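Local coordinates for ferric-siderophore receptor protein (Streptomyces coelicolor, PDB 2X4L) that probably binds iron-loaded siderophores outside the cell membrane and hands them to an ABC-type importer, as other solute-binding proteins of its family do, at residues Val147-Leu152 against Thr216-Asp221; Leu58-Val63 against Ser303-Thr308. All coordinates share one frame; numbering follows the deposited sequence.

Contact 1: residues Val147-Leu152 against Thr216-Asp221; sequences VFDRQL and TNLSVD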
# COMPACT_ATOMS: atom_id res chain seq x y z
N VAL A 147 1.58 -2.86 -8.71
CA VAL A 147 1.39 -3.56 -7.44
C VAL A 147 0.26 -4.63 -7.59
O VAL A 147 -0.57 -4.82 -6.63
CB VAL A 147 1.09 -2.60 -6.28
CG1 VAL A 147 2.29 -1.73 -5.99
CG2 VAL A 147 -0.13 -1.70 -6.59
N PHE A 148 0.26 -5.27 -8.75
CA PHE A 148 -0.72 -6.35 -9.10
C PHE A 148 -0.01 -7.70 -9.20
O PHE A 148 0.88 -7.83 -10.03
CB PHE A 148 -1.42 -6.03 -10.46
CG PHE A 148 -2.45 -7.07 -10.87
CD1 PHE A 148 -3.50 -7.52 -10.03
CD2 PHE A 148 -2.36 -7.60 -12.14
CE1 PHE A 148 -4.40 -8.48 -10.48
CE2 PHE A 148 -3.23 -8.56 -12.57
CZ PHE A 148 -4.24 -9.02 -11.76
N ASP A 149 -0.44 -8.69 -8.41
CA ASP A 149 -0.14 -10.10 -8.81
C ASP A 149 1.37 -10.31 -8.85
O ASP A 149 1.96 -10.88 -9.81
CB ASP A 149 -0.81 -10.45 -10.15
CG ASP A 149 -0.99 -11.96 -10.34
OD1 ASP A 149 -0.83 -12.76 -9.43
OD2 ASP A 149 -1.27 -12.34 -11.53
N ARG A 150 2.02 -9.87 -7.78
CA ARG A 150 3.47 -10.05 -7.62
C ARG A 150 3.83 -9.83 -6.15
O ARG A 150 3.00 -9.33 -5.39
CB ARG A 150 4.27 -9.09 -8.49
CG ARG A 150 4.01 -7.62 -8.12
CD ARG A 150 4.43 -6.60 -9.24
NE ARG A 150 3.73 -6.88 -10.46
CZ ARG A 150 4.21 -6.50 -11.66
NH1 ARG A 150 5.37 -5.85 -11.76
NH2 ARG A 150 3.53 -6.79 -12.77
N GLN A 151 5.07 -10.15 -5.73
CA GLN A 151 5.48 -9.91 -4.39
C GLN A 151 6.05 -8.55 -4.24
O GLN A 151 6.61 -7.98 -5.16
CB GLN A 151 6.54 -10.93 -3.97
CG GLN A 151 5.93 -12.36 -3.88
CD GLN A 151 6.96 -13.38 -3.54
OE1 GLN A 151 7.92 -13.13 -2.82
NE2 GLN A 151 6.70 -14.62 -4.00
N LEU A 152 5.90 -8.04 -3.03
CA LEU A 152 6.30 -6.70 -2.63
C LEU A 152 7.72 -6.29 -3.04
O LEU A 152 7.98 -5.18 -3.30
CB LEU A 152 6.14 -6.56 -1.13
CG LEU A 152 6.39 -5.26 -0.42
CD1 LEU A 152 5.48 -4.12 -0.94
CD2 LEU A 152 6.41 -5.34 1.08
N THR A 216 -4.42 -14.09 -0.15
CA THR A 216 -3.04 -13.65 -0.35
C THR A 216 -2.73 -13.32 -1.81
O THR A 216 -1.91 -12.45 -2.09
CB THR A 216 -2.03 -14.70 0.15
OG1 THR A 216 -2.30 -15.96 -0.49
CG2 THR A 216 -2.14 -14.88 1.66
N ASN A 217 -3.39 -14.02 -2.73
CA ASN A 217 -3.14 -13.82 -4.15
C ASN A 217 -3.60 -12.46 -4.66
O ASN A 217 -4.73 -12.04 -4.41
CB ASN A 217 -3.81 -14.94 -4.96
CG ASN A 217 -3.39 -14.93 -6.42
OD1 ASN A 217 -2.20 -14.89 -6.73
ND2 ASN A 217 -4.37 -14.96 -7.32
N LEU A 218 -2.71 -11.77 -5.37
CA LEU A 218 -3.05 -10.49 -5.98
C LEU A 218 -2.48 -9.28 -5.23
O LEU A 218 -2.27 -8.22 -5.83
CB LEU A 218 -4.56 -10.35 -6.12
CG LEU A 218 -5.23 -11.27 -7.15
CD1 LEU A 218 -6.56 -10.68 -7.61
CD2 LEU A 218 -4.31 -11.52 -8.33
N SER A 219 -2.29 -9.41 -3.93
CA SER A 219 -1.78 -8.29 -3.13
C SER A 219 -0.27 -8.41 -2.98
O SER A 219 0.25 -9.51 -2.78
CB SER A 219 -2.44 -8.28 -1.75
OG SER A 219 -3.82 -7.94 -1.85
N VAL A 220 0.44 -7.29 -3.09
CA VAL A 220 1.94 -7.38 -3.02
C VAL A 220 2.43 -7.72 -1.64
O VAL A 220 3.43 -8.45 -1.46
CB VAL A 220 2.63 -6.12 -3.61
CG1 VAL A 220 2.28 -6.12 -5.12
CG2 VAL A 220 2.24 -4.88 -2.89
N ASP A 221 1.79 -7.16 -0.62
CA ASP A 221 2.19 -7.44 0.77
C ASP A 221 1.91 -8.88 1.12
O ASP A 221 2.81 -9.60 1.61
CB ASP A 221 1.64 -6.42 1.77
CG ASP A 221 0.11 -6.41 1.81
OD1 ASP A 221 -0.54 -6.64 0.75
OD2 ASP A 221 -0.39 -6.15 2.94
O HOH W 1 -1.08 -4.96 -3.98

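Contact 2: residues Leu58-Val63 against Ser303-Thr308; sequences LFDYGV and SYDKCT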
# COMPACT_ATOMS: atom_id res chain seq x y z
N LEU A 58 8.86 8.30 -2.61
CA LEU A 58 9.94 9.11 -3.20
C LEU A 58 10.55 10.03 -2.13
O LEU A 58 11.80 10.20 -2.15
CB LEU A 58 9.38 10.01 -4.31
CG LEU A 58 9.01 9.17 -5.51
CD1 LEU A 58 8.29 9.96 -6.60
CD2 LEU A 58 10.23 8.52 -6.15
N PHE A 59 9.75 10.58 -1.20
CA PHE A 59 10.27 11.41 -0.12
C PHE A 59 11.37 10.67 0.68
O PHE A 59 12.40 11.32 1.08
CB PHE A 59 9.12 11.79 0.81
CG PHE A 59 9.56 12.71 1.93
CD1 PHE A 59 9.59 14.10 1.73
CD2 PHE A 59 9.96 12.19 3.15
CE1 PHE A 59 10.03 14.92 2.74
CE2 PHE A 59 10.43 13.04 4.20
CZ PHE A 59 10.43 14.43 3.96
N ASP A 60 11.16 9.38 0.97
CA ASP A 60 12.16 8.65 1.76
C ASP A 60 13.50 8.44 1.02
O ASP A 60 14.52 8.03 1.64
CB ASP A 60 11.56 7.29 2.11
CG ASP A 60 10.57 7.38 3.21
OD1 ASP A 60 10.36 8.43 3.83
OD2 ASP A 60 9.94 6.34 3.50
N TYR A 61 13.47 8.65 -0.30
CA TYR A 61 14.72 8.67 -1.10
C TYR A 61 15.14 10.07 -1.45
O TYR A 61 15.97 10.21 -2.31
CB TYR A 61 14.42 7.91 -2.38
CG TYR A 61 14.10 6.46 -2.08
CD1 TYR A 61 14.96 5.68 -1.29
CD2 TYR A 61 12.92 5.84 -2.56
CE1 TYR A 61 14.69 4.34 -0.99
CE2 TYR A 61 12.67 4.46 -2.26
CZ TYR A 61 13.59 3.73 -1.47
OH TYR A 61 13.27 2.41 -1.16
N GLY A 62 14.57 11.08 -0.80
CA GLY A 62 14.96 12.47 -0.99
C GLY A 62 14.59 13.05 -2.31
O GLY A 62 15.22 14.05 -2.72
N VAL A 63 13.50 12.53 -2.92
CA VAL A 63 12.99 13.11 -4.17
C VAL A 63 11.71 13.86 -3.83
O VAL A 63 10.78 13.25 -3.35
CB VAL A 63 12.77 12.00 -5.16
CG1 VAL A 63 11.89 12.44 -6.40
CG2 VAL A 63 14.16 11.42 -5.59
N SER A 303 8.76 2.38 -0.26
CA SER A 303 10.13 2.57 0.19
C SER A 303 10.47 1.47 1.18
O SER A 303 9.63 0.94 1.86
CB SER A 303 10.39 3.92 0.85
OG SER A 303 9.64 4.01 2.03
N TYR A 304 11.75 1.10 1.20
CA TYR A 304 12.13 0.10 2.22
C TYR A 304 11.82 0.59 3.60
O TYR A 304 11.35 -0.22 4.45
CB TYR A 304 13.63 -0.34 2.07
CG TYR A 304 13.85 -1.09 0.77
CD1 TYR A 304 13.37 -2.40 0.59
CD2 TYR A 304 14.44 -0.43 -0.34
CE1 TYR A 304 13.52 -3.07 -0.65
CE2 TYR A 304 14.59 -1.10 -1.54
CZ TYR A 304 14.19 -2.41 -1.68
OH TYR A 304 14.31 -3.04 -2.87
N ASP A 305 11.99 1.88 3.86
CA ASP A 305 11.74 2.45 5.14
C ASP A 305 10.30 2.17 5.58
O ASP A 305 10.04 1.88 6.74
CB ASP A 305 11.99 3.96 5.01
CG ASP A 305 11.74 4.61 6.22
OD1 ASP A 305 12.69 5.04 6.86
OD2 ASP A 305 10.56 4.58 6.60
N LYS A 306 9.40 2.43 4.67
CA LYS A 306 7.99 2.23 5.05
C LYS A 306 7.45 0.84 4.96
O LYS A 306 6.36 0.53 5.48
CB LYS A 306 7.10 3.17 4.22
CG LYS A 306 7.32 4.63 4.47
CD LYS A 306 6.95 5.05 5.87
CE LYS A 306 7.32 6.53 6.15
NZ LYS A 306 8.84 6.76 6.03
N CYS A 307 8.20 -0.06 4.34
CA CYS A 307 7.76 -1.47 4.32
C CYS A 307 8.38 -2.32 5.43
O CYS A 307 7.89 -3.37 5.78
CB CYS A 307 8.16 -2.12 2.97
SG CYS A 307 6.94 -1.51 1.67
N THR A 308 9.51 -1.88 5.97
CA THR A 308 10.15 -2.55 7.12
C THR A 308 9.18 -2.73 8.25
O THR A 308 9.03 -3.84 8.83
CB THR A 308 11.45 -1.88 7.54
OG1 THR A 308 12.35 -1.95 6.44
CG2 THR A 308 12.17 -2.57 8.76

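Contact 1: residues Val147-Leu152 against Thr216-Asp221
Asp149 N donates to Leu218 O (3.2 Å) almost straight, with 173° at the hydrogen, and at the other end of the pairing Leu152 N makes a weak bond to Val220 O. Between them Val220 CA sends its hydrogen to Arg150 O, and a water bridges the two backbones, donating to Val147 O and accepting from Val220 N. Val220 is the residue most covered by the other segment: CG1 lies 3.5 Å from Val147 O and meets Arg150 CG, while CG2 reaches Leu152 CD1 at 3.9 Å, the two side chains crossing near a right angle. Phe148 and Leu218 run side by side, and Phe148 CE1 lies 3.7 Å from Leu218 CD2. Arg150, bent at chi3 (58°), turns back so that NE meets Phe148 O at 3.0 Å, the oxygen lying in the guanidinium plane. An alanine here would remove the guanidinium and CG, which would probably leave Phe148 O without its side-chain donor and Val220 CG1 without one of its neighbours. A type II turn, Thr216 to Ser219, leads into helix 220-227, with Ser219 at the N-cap position. The contact joins the loop after edge strand 142-146 to the mixed-sheet half, an interface between lobes consistent with the bilobal binding-protein fold.

Contact 2: residues Leu58-Val63 against Ser303-Thr308
Asp60 and Lys306 cross at about a right angle, and the carboxylate of Asp60 is held from two directions. On its syn side Lys306 NZ approaches Asp60 OD2 at 2.8 Å, 16° out of the carboxylate plane, and adds a weak bond to OD1. Ser303 OG donates to the anti lone pair of Asp60 OD2 at 2.8 Å. Two donors therefore grip one oxygen from different sides, which should restrict rotation of the carboxylate. The lysine reaches it by folding: two bends bring NZ back beside its own helix, with CG passing close to Asp60 OD2. There NZ also bridges Asp305 OD2, which it meets from well above that carboxylate's plane, and it has a further salt-bridge partner in Asp85. The acidic groups of Asp60 and Asp305 come within 3.6 Å, OD2 to OD2, a closeness that the shared ammonium probably offsets.

Ser303 works in both directions. Ser303 OG, set between its backbone N and carbonyl carbon (chi1 65°), accepts from Lys306 N at 3.1 Å while donating to Asp60, so the N-cap is itself tied to the other segment. Tyr61 reaches Tyr304 with its hydroxyl: OH accepts from Tyr304 N at 3.1 Å, with 161° at the hydrogen, and lies 3.2 Å from Tyr304 CD2. The two tyrosine side chains cross obliquely, and the Tyr304 ring also packs on Phe182 and Trp160.

Helix 52-60 closes with a Schellman motif, Val63 N to Leu58 O and Gly62 N to Phe59 O. Its end meets the start of helix 304-320, through a salt-bridge network round the buried Asp60, beside the long helix 173-195 (Tyr61 on Val175, Tyr304 on Lys179); such a long helix between the lobes is consistent with siderophore-binding proteins of this family.

In the fold
The centres of contacts 1 and 2 lie about 19 Å apart, yet they touch where Leu152 CD2 packs on Cys307 SG at 3.9 Å. Along the chain they are nested: 58-63 comes first, then both segments of contact 1, and 303-308 last. Helix 153-165 connects them, since it follows directly on 147-152 and its Leu156 and Ala163 touch side chains of contact 2. Contact 1 ties the loop after edge strand 142-146 to the mixed-sheet half, so it joins the two sheet regions. Contact 2 joins helix 52-60, which follows strand 48-51, to the C-terminal helix 304-320, bringing together parts of the chain 240 residues apart, consistent with a two-lobed binding protein.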